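Side-chain contacts in reducing-end xylose-releasing exo-oligoxylanase Rex8A (Paenibacillus barcinonensis, PDB 6SUD), which trims xylooligosaccharides during xylan breakdown as a family 8 glycoside hydrolase, cutting xylose units from their reducing ends: residues Glu33-Asp38 and Thr351-Gly356; Thr46-Pro51 and Leu60-Asp65; His86-Leu91 and Met135-Ala140; Asp265-Ala270 and Arg359-Cys364. The protein carries 1 engineered substitution. One frame throughout, in Å; residues are numbered along the deposited sequence.

Contact 1: residues Glu33-Asp38 and Thr351-Gly356; sequences EQTWND and TPLRQG. With EDO (1,2-ethanediol), chain C.
Leu-353 reaches from a loop to the flank of a helix, where Asp-38 and Thr-35 receive it. Its CB points at the helix, and CG, set anti to its carbonyl carbon (chi1 -77°), carries the two methyls to it. These then divide the work. CD1 rests 3.6 Å from CB of Asp-38, meeting the aliphatic root of that side chain rather than its carboxylate, and also nears the carbonyl O of Thr-35. CD2 lies 4.1 Å from CG2 of Thr-35, methyl against methyl, and also packs on Asn-363. The hydroxyl of Thr-35 is bonded back to the carbonyl of Arg-31, so the methyl is what it offers the leucine. Trp-36 turns away from the loop, its NE1 donating to O2 of an ethanediol (2.9 Å) while its ring stacks with Phe-40 and engages Lys-84. A leucine in place of Trp-36 would probably leave that glycol oxygen without its N-H donor and Phe-40 without its stacking partner. The contact seats the loop between helices 341-349 and 359-373 on helix 25-41 with no hydrogen bond across it, one of the helix-loop packings that build the (alpha/alpha)6 barrel of glycoside hydrolase family 8.

Contact 2: residues Thr46-Pro51 and Leu60-Asp65; sequences TRIYYP and LDTGND. With XYP (beta-D-xylopyranose), chain J.
Ile-48 and Leu-60 are joined through their backbones: the N-H of Leu-60 gives a nearly straight hydrogen bond (167°) to the carbonyl O of Ile-48, N to O 2.8 Å. Beside it, Leu-60 leans on Tyr-50. CB of Leu-60 sits 3.8 Å from CE1 of the tyrosine, and because CG lies anti to the backbone N (chi1 -171°), CD2 is carried to the same ring carbon, 3.9 Å from CE1. Ile-48 and Thr-62 add a looser touch between their CG2 methyls. Around Tyr-50 the next shell is Arg-47: its NE lies over one face of the ring, displaced toward the rim, and is itself tied to the carbonyl O of Tyr-49 at 2.7 Å, with that oxygen close to the guanidinium plane. A separate first shell surrounds the sugar on the far side of the loop, where Asp-61 turns away from Ile-48 and takes a hydrogen bond from O2 of a bound xylose, 2.6 Å from OD2. Asn-64 steadies the carboxylate twice: its ND2 reaches OD2 at 2.9 Å, from above the carboxylate plane, and its backbone N reaches OD1 at 3.1 Å, an Asx motif. Arg-68 supplies a salt bridge to OD2 as well. The contact thus continues the two-stranded hairpin 49-52/56-59 into the xylose pocket. Ile-48 packs on Leu-39 of helix 25-41 and Cys-364 of helix 359-373, Thr-62 bonds to the carbonyl of Lys-357, and Tyr-49 lies against helix 85-99.

Contact 3: residues His86-Leu91 and Met135-Ala140; sequences HEFDRL and MALFFA. With EDO (1,2-ethanediol), chain C; EDO (1,2-ethanediol), chain H.
Phe-88 drives its ring end-on into the surface of helix 127-144, between Ala-136 and Ala-140, residues one turn apart. The short axes of 86-91 and 135-140 stay 12.1 Å apart and run at 136° to each other, a separation that one aromatic side chain spans. With CG anti to its backbone N (chi1 -179°), the ring stands out from its own helix and leads with CZ. That atom comes within 3.4 Å of CB of Ala-140, a tight approach, oblique to the ring. CE2 lies 3.6 Å from the carbonyl O of Ala-136 and 4.0 Å from CB of the same residue. Leu-137 meets the ring differently: its CA lies at the edge, near the ring plane, while its CD2 bends in to 4.2 Å from CZ. Trp-144 adds an edge-to-face partner, and helix 69-81 lends Met-76 and Ala-79. Glu-87, directed elsewhere, bends at chi2 (76°) so that its carboxylate accepts from two glycol molecules, OE2 from O1 of one at 2.6 Å and OE1 from O1 of the other; Tyr-41 also bonds to OE2. Were an alanine here instead of Glu-87, the Tyr-41 hydroxyl and both glycols would be likely to lose the carboxylate they bond to. Across the helices themselves the chemistry is apolar. No hydrogen bond links the two segments, and the carbonyl of Ala-136 near the ring already receives the N-H of Ala-140 within its helix, so cohesion rests on shape: two alanines small enough to admit a phenylalanine.

Contact 4: residues Asp265-Ala270 and Arg359-Cys364; sequences DAYRVA and RYYDNC. With XYP (beta-D-xylopyranose), chain K; XYP (beta-D-xylopyranose), chain J.
The CA atoms of Asp-265 and Tyr-361 lie 9.8 Å apart, and the Tyr-361 hydroxyl approaches the first. From there the two backbones, helical in phi and psi, draw slightly apart, to 10.7 Å between the CA atoms of Arg-268 and Cys-364. Segment 265-270 runs into helix 268-280, and 359-364 belongs to helix 359-373, both of the (alpha/alpha)6 barrel of glycoside hydrolase family 8, and their beginnings border the xylose pocket. Tyr-361 bridges the gap. Carried across with CG anti to its backbone N (chi1 -170°), it sets its OH over one face of the Arg-268 guanidinium, the two planes 80° apart. This OH is 3.3 Å from NE of Arg-268, yet the angle is too poor for a hydrogen bond; it bonds instead to the carbonyl of Ser-264. NE is committed to the carbonyl O of Asp-265 at 3.1 Å, in the carbonyl plane and on a lone pair. A bend at chi3 (-72°) turns the rest of the guanidinium toward one of the two xyloses, where NH1 donates to O3 at 3.3 Å and NH2 adds a weaker bond to the same oxygen. NH2 also makes a salt bridge with OD2 of Asp-265, the probable proton acceptor, while Tyr-74 shares NH1. The second xylose lies over a face of the Tyr-361 ring, its C3 3.9 Å from CD1. At the ring's edge Tyr-267 brings CD2 to 4.5 Å from CE2. The other carboxylate oxygen of Asp-265, OD1, receives the O2 hydroxyl of the first xylose, 2.8 Å away.

How the contacts relate
Contacts 2 and 4, with centres 15 Å apart, approach one bound xylose from different parts of the chain: 60-65 supplies Asp-61, and 359-364 the ring of Tyr-361. They also join directly, through a probable hydrogen bond from NH2 of Arg-359 to O of Arg-47 (2.8 Å). Contact 1 stands away from the sugars but is tied to contact 4 by a salt bridge, NH1 of Arg-354 to OD1 of Asp-362 at 2.8 Å. Contact 3 is more remote, about 10 Å from contact 4 at the nearest atoms. It adjoins contact 2 where Tyr-49 packs on Arg-90 and Leu-91, and shares an ethanediol with contact 1, between Trp-36 and Glu-87.

Contact 1: residues Glu33-Asp38 and Thr351-Gly356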
# COMPACT_ATOMS: atom_id res chain seq x y z
N GLU A 33 2.45 0.85 19.61
CA GLU A 33 2.29 2.25 20.04
C GLU A 33 3.62 2.99 19.88
O GLU A 33 3.57 4.14 19.43
CB GLU A 33 1.75 2.30 21.47
CG GLU A 33 2.10 3.57 22.20
CD GLU A 33 1.43 4.81 21.63
OE1 GLU A 33 1.62 5.90 22.18
OE2 GLU A 33 0.72 4.68 20.62
N GLN A 34 4.75 2.38 20.23
CA GLN A 34 6.07 3.05 20.15
C GLN A 34 6.48 3.22 18.69
O GLN A 34 7.16 4.23 18.37
CB GLN A 34 7.18 2.31 20.90
CG GLN A 34 8.41 3.19 21.06
CD GLN A 34 8.06 4.59 21.49
OE1 GLN A 34 8.28 5.56 20.77
NE2 GLN A 34 7.47 4.73 22.67
N THR A 35 6.07 2.31 17.80
CA THR A 35 6.42 2.47 16.37
C THR A 35 5.69 3.72 15.86
O THR A 35 6.33 4.57 15.20
CB THR A 35 6.07 1.23 15.54
OG1 THR A 35 6.72 0.11 16.13
CG2 THR A 35 6.45 1.41 14.09
N TRP A 36 4.41 3.84 16.19
CA TRP A 36 3.60 5.03 15.86
C TRP A 36 4.30 6.30 16.35
O TRP A 36 4.47 7.22 15.56
CB TRP A 36 2.19 4.94 16.47
CG TRP A 36 1.47 6.26 16.37
CD1 TRP A 36 1.49 7.25 17.31
CD2 TRP A 36 0.74 6.79 15.25
NE1 TRP A 36 0.79 8.34 16.87
CE2 TRP A 36 0.33 8.10 15.61
CE3 TRP A 36 0.39 6.32 13.98
CZ2 TRP A 36 -0.42 8.91 14.76
CZ3 TRP A 36 -0.36 7.12 13.15
CH2 TRP A 36 -0.76 8.39 13.54
N ASN A 37 4.64 6.35 17.64
CA ASN A 37 5.25 7.55 18.29
C ASN A 37 6.53 7.97 17.56
O ASN A 37 6.72 9.19 17.35
CB ASN A 37 5.52 7.26 19.76
CG ASN A 37 4.22 7.15 20.52
OD1 ASN A 37 3.27 7.87 20.21
ND2 ASN A 37 4.15 6.27 21.50
N ASP A 38 7.40 7.01 17.23
CA ASP A 38 8.70 7.30 16.57
C ASP A 38 8.47 7.84 15.16
O ASP A 38 9.13 8.82 14.79
CB ASP A 38 9.63 6.08 16.57
CG ASP A 38 10.16 5.71 17.94
OD1 ASP A 38 10.01 6.52 18.87
OD2 ASP A 38 10.72 4.60 18.07
N THR A 351 14.04 -6.28 14.39
CA THR A 351 14.51 -5.23 13.45
C THR A 351 13.92 -3.88 13.88
O THR A 351 12.71 -3.78 14.04
CB THR A 351 14.16 -5.58 12.00
OG1 THR A 351 14.79 -6.82 11.66
CG2 THR A 351 14.56 -4.51 11.01
N PRO A 352 14.75 -2.83 14.09
CA PRO A 352 14.24 -1.50 14.41
C PRO A 352 13.87 -0.70 13.15
O PRO A 352 14.25 -1.08 12.04
CB PRO A 352 15.43 -0.87 15.15
CG PRO A 352 16.63 -1.44 14.43
CD PRO A 352 16.22 -2.85 14.04
N LEU A 353 13.14 0.39 13.34
CA LEU A 353 12.86 1.37 12.26
C LEU A 353 14.18 1.80 11.63
O LEU A 353 15.20 1.93 12.34
CB LEU A 353 12.14 2.58 12.86
CG LEU A 353 10.66 2.37 13.16
CD1 LEU A 353 10.14 3.50 14.04
CD2 LEU A 353 9.85 2.26 11.88
N ARG A 354 14.16 2.07 10.33
CA ARG A 354 15.33 2.67 9.65
C ARG A 354 15.46 4.13 10.08
O ARG A 354 14.43 4.77 10.35
CB ARG A 354 15.20 2.52 8.14
CG ARG A 354 16.46 2.92 7.40
CD ARG A 354 16.43 2.47 5.96
NE ARG A 354 17.67 2.83 5.31
CZ ARG A 354 17.92 2.69 4.02
NH1 ARG A 354 17.01 2.18 3.21
NH2 ARG A 354 19.10 3.05 3.54
N GLN A 355 16.70 4.64 10.13
CA GLN A 355 16.99 6.08 10.35
C GLN A 355 17.77 6.66 9.16
O GLN A 355 18.29 5.88 8.34
CB GLN A 355 17.76 6.28 11.66
CG GLN A 355 17.00 5.75 12.87
CD GLN A 355 17.54 6.28 14.17
OE1 GLN A 355 18.19 7.32 14.23
NE2 GLN A 355 17.26 5.57 15.25
N GLY A 356 17.82 7.99 9.08
CA GLY A 356 18.60 8.74 8.09
C GLY A 356 17.85 8.92 6.78
O GLY A 356 16.65 8.60 6.74
C1 EDO C . -2.07 11.40 18.64
O1 EDO C . -1.32 12.60 18.71
C2 EDO C . -1.23 10.39 18.08
O2 EDO C . -0.04 10.29 18.82

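Contact 2: residues Thr46-Pro51 and Leu60-Asp65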
# COMPACT_ATOMS: atom_id res chain seq x y z
N THR A 46 14.40 9.93 12.39
CA THR A 46 13.45 8.78 12.46
C THR A 46 12.08 9.19 11.92
O THR A 46 11.52 8.41 11.14
CB THR A 46 13.27 8.30 13.91
OG1 THR A 46 14.55 8.06 14.50
CG2 THR A 46 12.41 7.06 13.98
N ARG A 47 11.54 10.33 12.34
CA ARG A 47 10.13 10.69 12.01
C ARG A 47 9.99 10.90 10.50
O ARG A 47 10.96 11.30 9.85
CB ARG A 47 9.64 11.97 12.68
CG ARG A 47 10.16 13.25 12.03
CD ARG A 47 9.92 14.42 12.96
NE ARG A 47 8.50 14.67 13.08
CZ ARG A 47 7.92 15.33 14.07
NH1 ARG A 47 6.61 15.49 14.07
NH2 ARG A 47 8.63 15.82 15.07
N ILE A 48 8.79 10.66 9.99
CA ILE A 48 8.46 10.94 8.56
C ILE A 48 7.23 11.85 8.47
O ILE A 48 6.90 12.23 7.34
CB ILE A 48 8.28 9.63 7.77
CG1 ILE A 48 7.13 8.80 8.31
CG2 ILE A 48 9.59 8.86 7.74
CD1 ILE A 48 6.83 7.55 7.51
N TYR A 49 6.64 12.21 9.61
CA TYR A 49 5.43 13.07 9.69
C TYR A 49 5.79 14.44 10.26
O TYR A 49 6.58 14.52 11.22
CB TYR A 49 4.35 12.40 10.53
CG TYR A 49 3.18 13.30 10.85
CD1 TYR A 49 2.21 13.60 9.90
CD2 TYR A 49 3.04 13.85 12.11
CE1 TYR A 49 1.13 14.41 10.21
CE2 TYR A 49 1.97 14.67 12.43
CZ TYR A 49 1.01 14.96 11.47
OH TYR A 49 -0.03 15.77 11.82
N TYR A 50 5.22 15.49 9.66
CA TYR A 50 5.50 16.92 9.97
C TYR A 50 4.21 17.72 9.97
O TYR A 50 3.57 17.88 8.93
CB TYR A 50 6.51 17.50 8.97
CG TYR A 50 7.83 16.79 9.02
CD1 TYR A 50 8.04 15.64 8.27
CD2 TYR A 50 8.84 17.19 9.88
CE1 TYR A 50 9.24 14.95 8.33
CE2 TYR A 50 10.05 16.52 9.93
CZ TYR A 50 10.25 15.40 9.15
OH TYR A 50 11.43 14.71 9.19
N PRO A 51 3.81 18.26 11.15
CA PRO A 51 2.64 19.11 11.25
C PRO A 51 2.86 20.43 10.51
O PRO A 51 3.98 20.88 10.45
CB PRO A 51 2.44 19.43 12.74
CG PRO A 51 3.50 18.65 13.48
CD PRO A 51 4.44 18.03 12.47
N LEU A 60 6.83 12.93 4.63
CA LEU A 60 7.99 13.35 3.80
C LEU A 60 8.67 12.12 3.19
O LEU A 60 9.10 11.25 3.95
CB LEU A 60 9.00 14.12 4.68
CG LEU A 60 10.14 14.80 3.93
CD1 LEU A 60 9.64 15.83 2.92
CD2 LEU A 60 11.13 15.43 4.90
N ASP A 61 8.78 12.07 1.87
CA ASP A 61 9.75 11.14 1.23
C ASP A 61 11.13 11.75 1.48
O ASP A 61 11.51 12.70 0.76
CB ASP A 61 9.42 10.84 -0.24
CG ASP A 61 10.42 9.90 -0.91
OD1 ASP A 61 11.54 9.71 -0.37
OD2 ASP A 61 10.06 9.34 -1.96
N THR A 62 11.80 11.27 2.53
CA THR A 62 13.08 11.83 3.04
C THR A 62 14.17 11.68 1.98
O THR A 62 15.05 12.55 1.90
CB THR A 62 13.50 11.13 4.34
OG1 THR A 62 13.58 9.73 4.08
CG2 THR A 62 12.54 11.35 5.47
N GLY A 63 14.12 10.58 1.22
CA GLY A 63 15.11 10.26 0.18
C GLY A 63 15.03 11.20 -1.00
O GLY A 63 16.09 11.52 -1.57
N ASN A 64 13.82 11.65 -1.35
CA ASN A 64 13.56 12.46 -2.57
C ASN A 64 13.22 13.91 -2.20
O ASN A 64 13.04 14.70 -3.12
CB ASN A 64 12.48 11.81 -3.43
CG ASN A 64 12.95 10.52 -4.08
OD1 ASN A 64 13.85 10.55 -4.92
ND2 ASN A 64 12.34 9.40 -3.72
N ASP A 65 13.15 14.22 -0.90
CA ASP A 65 12.83 15.58 -0.36
C ASP A 65 11.56 16.12 -1.01
O ASP A 65 11.56 17.29 -1.43
CB ASP A 65 13.97 16.57 -0.61
CG ASP A 65 15.33 15.98 -0.32
OD1 ASP A 65 15.63 15.76 0.87
OD2 ASP A 65 16.07 15.73 -1.29
O1 XYP J . 12.74 5.16 -2.90
C1 XYP J . 11.38 4.71 -3.06
C2 XYP J . 10.49 5.94 -3.14
C3 XYP J . 9.06 5.48 -3.26
C4 XYP J . 8.90 4.65 -4.52
C5 XYP J . 9.91 3.50 -4.54
O2 XYP J . 10.58 6.81 -1.99
O3 XYP J . 8.19 6.61 -3.30
O4 XYP J . 7.55 4.18 -4.53
O5 XYP J . 11.24 3.98 -4.30

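Contact 3: residues His86-Leu91 and Met135-Ala140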
# COMPACT_ATOMS: atom_id res chain seq x y z
N HIS A 86 -6.81 13.12 14.55
CA HIS A 86 -6.21 14.48 14.42
C HIS A 86 -5.16 14.48 13.31
O HIS A 86 -5.23 15.36 12.41
CB HIS A 86 -5.69 14.98 15.76
CG HIS A 86 -5.03 16.31 15.68
ND1 HIS A 86 -3.74 16.49 16.10
CD2 HIS A 86 -5.46 17.52 15.24
CE1 HIS A 86 -3.40 17.76 15.96
NE2 HIS A 86 -4.42 18.40 15.41
N GLU A 87 -4.28 13.49 13.31
CA GLU A 87 -3.25 13.35 12.26
C GLU A 87 -3.90 13.00 10.93
O GLU A 87 -3.49 13.58 9.92
CB GLU A 87 -2.27 12.24 12.62
CG GLU A 87 -1.41 12.57 13.82
CD GLU A 87 -2.03 12.48 15.19
OE1 GLU A 87 -3.20 12.04 15.34
OE2 GLU A 87 -1.33 12.87 16.13
N PHE A 88 -4.90 12.11 10.93
CA PHE A 88 -5.62 11.72 9.70
C PHE A 88 -6.12 12.98 9.00
O PHE A 88 -5.87 13.17 7.79
CB PHE A 88 -6.79 10.80 10.01
CG PHE A 88 -7.56 10.32 8.81
CD1 PHE A 88 -8.49 11.15 8.19
CD2 PHE A 88 -7.35 9.06 8.29
CE1 PHE A 88 -9.21 10.70 7.09
CE2 PHE A 88 -8.06 8.61 7.19
CZ PHE A 88 -8.97 9.44 6.58
N ASP A 89 -6.84 13.80 9.78
CA ASP A 89 -7.51 15.05 9.33
C ASP A 89 -6.46 16.05 8.84
O ASP A 89 -6.73 16.74 7.83
CB ASP A 89 -8.40 15.59 10.45
CG ASP A 89 -9.73 14.86 10.56
OD1 ASP A 89 -10.06 14.09 9.64
OD2 ASP A 89 -10.42 15.04 11.57
N ARG A 90 -5.32 16.18 9.53
CA ARG A 90 -4.22 17.07 9.07
C ARG A 90 -3.67 16.59 7.72
O ARG A 90 -3.49 17.45 6.82
CB ARG A 90 -3.08 17.12 10.09
CG ARG A 90 -3.32 18.05 11.28
CD ARG A 90 -2.09 18.03 12.17
NE ARG A 90 -2.15 19.00 13.26
CZ ARG A 90 -1.75 20.27 13.19
NH1 ARG A 90 -1.27 20.77 12.07
NH2 ARG A 90 -1.85 21.04 14.27
N LEU A 91 -3.40 15.30 7.56
CA LEU A 91 -2.88 14.74 6.28
C LEU A 91 -3.92 14.93 5.17
O LEU A 91 -3.56 15.41 4.09
CB LEU A 91 -2.55 13.26 6.45
CG LEU A 91 -1.31 12.97 7.29
CD1 LEU A 91 -1.22 11.51 7.68
CD2 LEU A 91 -0.06 13.43 6.57
N MET A 135 -9.74 4.09 0.30
CA MET A 135 -9.92 3.05 1.35
C MET A 135 -9.80 3.69 2.73
O MET A 135 -10.63 3.40 3.60
CB MET A 135 -8.91 1.92 1.20
CG MET A 135 -9.21 0.73 2.10
SD MET A 135 -10.60 -0.27 1.49
CE MET A 135 -11.99 0.39 2.41
N ALA A 136 -8.81 4.54 2.95
CA ALA A 136 -8.60 5.20 4.26
C ALA A 136 -9.82 6.09 4.60
O ALA A 136 -10.26 6.07 5.78
CB ALA A 136 -7.31 5.97 4.26
N LEU A 137 -10.35 6.82 3.62
CA LEU A 137 -11.51 7.72 3.83
C LEU A 137 -12.77 6.89 4.14
O LEU A 137 -13.55 7.28 5.05
CB LEU A 137 -11.72 8.58 2.59
CG LEU A 137 -10.81 9.79 2.47
CD1 LEU A 137 -10.76 10.28 1.04
CD2 LEU A 137 -11.25 10.89 3.42
N PHE A 138 -12.95 5.77 3.46
CA PHE A 138 -14.08 4.84 3.78
C PHE A 138 -13.95 4.37 5.23
O PHE A 138 -14.96 4.36 5.95
CB PHE A 138 -14.15 3.66 2.83
CG PHE A 138 -14.79 3.98 1.50
CD1 PHE A 138 -15.99 4.68 1.44
CD2 PHE A 138 -14.21 3.54 0.32
CE1 PHE A 138 -16.56 4.99 0.22
CE2 PHE A 138 -14.80 3.84 -0.90
CZ PHE A 138 -15.97 4.56 -0.95
N PHE A 139 -12.75 4.00 5.67
CA PHE A 139 -12.52 3.52 7.06
C PHE A 139 -12.76 4.67 8.05
O PHE A 139 -13.32 4.43 9.11
CB PHE A 139 -11.12 2.91 7.24
CG PHE A 139 -10.92 1.55 6.61
CD1 PHE A 139 -11.99 0.76 6.23
CD2 PHE A 139 -9.64 1.07 6.38
CE1 PHE A 139 -11.79 -0.48 5.64
CE2 PHE A 139 -9.44 -0.17 5.79
CZ PHE A 139 -10.51 -0.94 5.42
N ALA A 140 -12.33 5.88 7.72
CA ALA A 140 -12.55 7.09 8.55
C ALA A 140 -14.06 7.27 8.74
O ALA A 140 -14.51 7.47 9.88
CB ALA A 140 -11.91 8.29 7.93
C1 EDO C . -2.07 11.40 18.64
O1 EDO C . -1.32 12.60 18.71
C2 EDO C . -1.23 10.39 18.08
O2 EDO C . -0.04 10.29 18.82
C1 EDO H . -6.19 11.65 17.45
O1 EDO H . -4.81 11.85 17.72
C2 EDO H . -6.65 10.34 17.93
O2 EDO H . -8.06 10.20 18.07

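Contact 4: residues Asp265-Ala270 and Arg359-Cys364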
# COMPACT_ATOMS: atom_id res chain seq x y z
N ASP A 265 9.15 -1.13 -5.69
CA ASP A 265 7.67 -1.21 -5.87
C ASP A 265 7.18 -2.64 -5.55
O ASP A 265 6.21 -2.80 -4.75
CB ASP A 265 7.23 -0.84 -7.29
CG ASP A 265 7.00 0.64 -7.52
OD1 ASP A 265 7.73 1.46 -6.91
OD2 ASP A 265 6.12 0.97 -8.33
N ALA A 266 7.85 -3.64 -6.14
CA ALA A 266 7.39 -5.05 -6.16
C ALA A 266 7.40 -5.66 -4.76
O ALA A 266 6.75 -6.71 -4.58
CB ALA A 266 8.21 -5.86 -7.13
N TYR A 267 8.10 -5.07 -3.79
CA TYR A 267 8.13 -5.61 -2.40
C TYR A 267 6.71 -5.72 -1.85
O TYR A 267 6.42 -6.70 -1.11
CB TYR A 267 8.95 -4.71 -1.47
CG TYR A 267 10.38 -4.53 -1.88
CD1 TYR A 267 10.95 -5.31 -2.87
CD2 TYR A 267 11.18 -3.61 -1.21
CE1 TYR A 267 12.28 -5.15 -3.23
CE2 TYR A 267 12.50 -3.44 -1.57
CZ TYR A 267 13.05 -4.20 -2.58
OH TYR A 267 14.37 -4.04 -2.91
N ARG A 268 5.84 -4.78 -2.23
CA ARG A 268 4.48 -4.66 -1.63
C ARG A 268 3.59 -5.80 -2.10
O ARG A 268 2.63 -6.09 -1.40
CB ARG A 268 3.89 -3.28 -1.94
CG ARG A 268 4.74 -2.14 -1.40
CD ARG A 268 4.23 -0.83 -1.94
NE ARG A 268 4.51 -0.63 -3.37
CZ ARG A 268 4.39 0.54 -4.00
NH1 ARG A 268 3.92 1.59 -3.35
NH2 ARG A 268 4.71 0.66 -5.27
N VAL A 269 3.91 -6.48 -3.22
CA VAL A 269 3.05 -7.59 -3.70
C VAL A 269 2.87 -8.64 -2.60
O VAL A 269 1.73 -9.08 -2.42
CB VAL A 269 3.58 -8.27 -4.96
CG1 VAL A 269 2.72 -9.49 -5.25
CG2 VAL A 269 3.66 -7.31 -6.13
N ALA A 270 3.96 -9.05 -1.94
CA ALA A 270 3.92 -10.14 -0.93
C ALA A 270 3.03 -9.70 0.22
O ALA A 270 2.32 -10.56 0.76
CB ALA A 270 5.29 -10.48 -0.40
N ARG A 359 14.91 6.70 4.82
CA ARG A 359 14.11 5.92 5.80
C ARG A 359 12.63 5.83 5.41
O ARG A 359 11.98 4.87 5.86
CB ARG A 359 14.20 6.54 7.19
CG ARG A 359 13.68 7.97 7.27
CD ARG A 359 13.83 8.50 8.68
NE ARG A 359 13.32 9.84 8.87
CZ ARG A 359 13.98 10.96 8.58
NH1 ARG A 359 15.20 10.92 8.08
NH2 ARG A 359 13.40 12.13 8.81
N TYR A 360 12.13 6.80 4.64
CA TYR A 360 10.67 6.97 4.40
C TYR A 360 10.05 5.64 3.95
O TYR A 360 9.12 5.15 4.61
CB TYR A 360 10.43 8.09 3.39
CG TYR A 360 9.15 8.00 2.61
CD1 TYR A 360 7.93 8.36 3.16
CD2 TYR A 360 9.16 7.58 1.29
CE1 TYR A 360 6.76 8.27 2.43
CE2 TYR A 360 8.00 7.51 0.53
CZ TYR A 360 6.80 7.87 1.11
OH TYR A 360 5.66 7.81 0.35
N TYR A 361 10.52 5.08 2.83
CA TYR A 361 9.84 3.92 2.20
C TYR A 361 9.93 2.69 3.11
O TYR A 361 8.92 1.98 3.36
CB TYR A 361 10.43 3.67 0.81
CG TYR A 361 9.64 2.66 0.02
CD1 TYR A 361 8.33 2.92 -0.37
CD2 TYR A 361 10.20 1.46 -0.36
CE1 TYR A 361 7.60 1.99 -1.09
CE2 TYR A 361 9.49 0.52 -1.08
CZ TYR A 361 8.19 0.79 -1.45
OH TYR A 361 7.51 -0.14 -2.19
N ASP A 362 11.11 2.42 3.64
CA ASP A 362 11.31 1.28 4.57
C ASP A 362 10.31 1.37 5.73
O ASP A 362 9.72 0.36 6.10
CB ASP A 362 12.74 1.29 5.13
CG ASP A 362 13.81 1.10 4.08
OD1 ASP A 362 14.25 2.11 3.51
OD2 ASP A 362 14.19 -0.06 3.83
N ASN A 363 10.20 2.56 6.32
CA ASN A 363 9.44 2.78 7.58
C ASN A 363 7.93 2.71 7.31
O ASN A 363 7.19 2.26 8.21
CB ASN A 363 9.86 4.09 8.23
CG ASN A 363 11.22 3.96 8.90
OD1 ASN A 363 11.81 2.88 8.88
ND2 ASN A 363 11.69 5.03 9.51
N CYS A 364 7.47 3.11 6.12
CA CYS A 364 6.04 2.94 5.74
C CYS A 364 5.71 1.44 5.71
O CYS A 364 4.75 1.01 6.42
CB CYS A 364 5.73 3.61 4.41
SG CYS A 364 5.76 5.43 4.49
O1 XYP K . 8.04 6.74 -6.79
C1 XYP K . 6.61 6.52 -6.86
C2 XYP K . 6.18 5.13 -6.41
C3 XYP K . 4.69 4.90 -6.62
C4 XYP K . 3.95 6.23 -6.49
C5 XYP K . 4.71 7.13 -5.52
O2 XYP K . 6.94 4.10 -7.06
O3 XYP K . 4.26 3.92 -5.66
O4 XYP K . 3.89 6.85 -7.78
O5 XYP K . 5.99 7.49 -6.01
O1 XYP J . 12.74 5.16 -2.90
C1 XYP J . 11.38 4.71 -3.06
C2 XYP J . 10.49 5.94 -3.14
C3 XYP J . 9.06 5.48 -3.26
C4 XYP J . 8.90 4.65 -4.52
C5 XYP J . 9.91 3.50 -4.54
O2 XYP J . 10.58 6.81 -1.99
O3 XYP J . 8.19 6.61 -3.30
O4 XYP J . 7.55 4.18 -4.53
O5 XYP J . 11.24 3.98 -4.30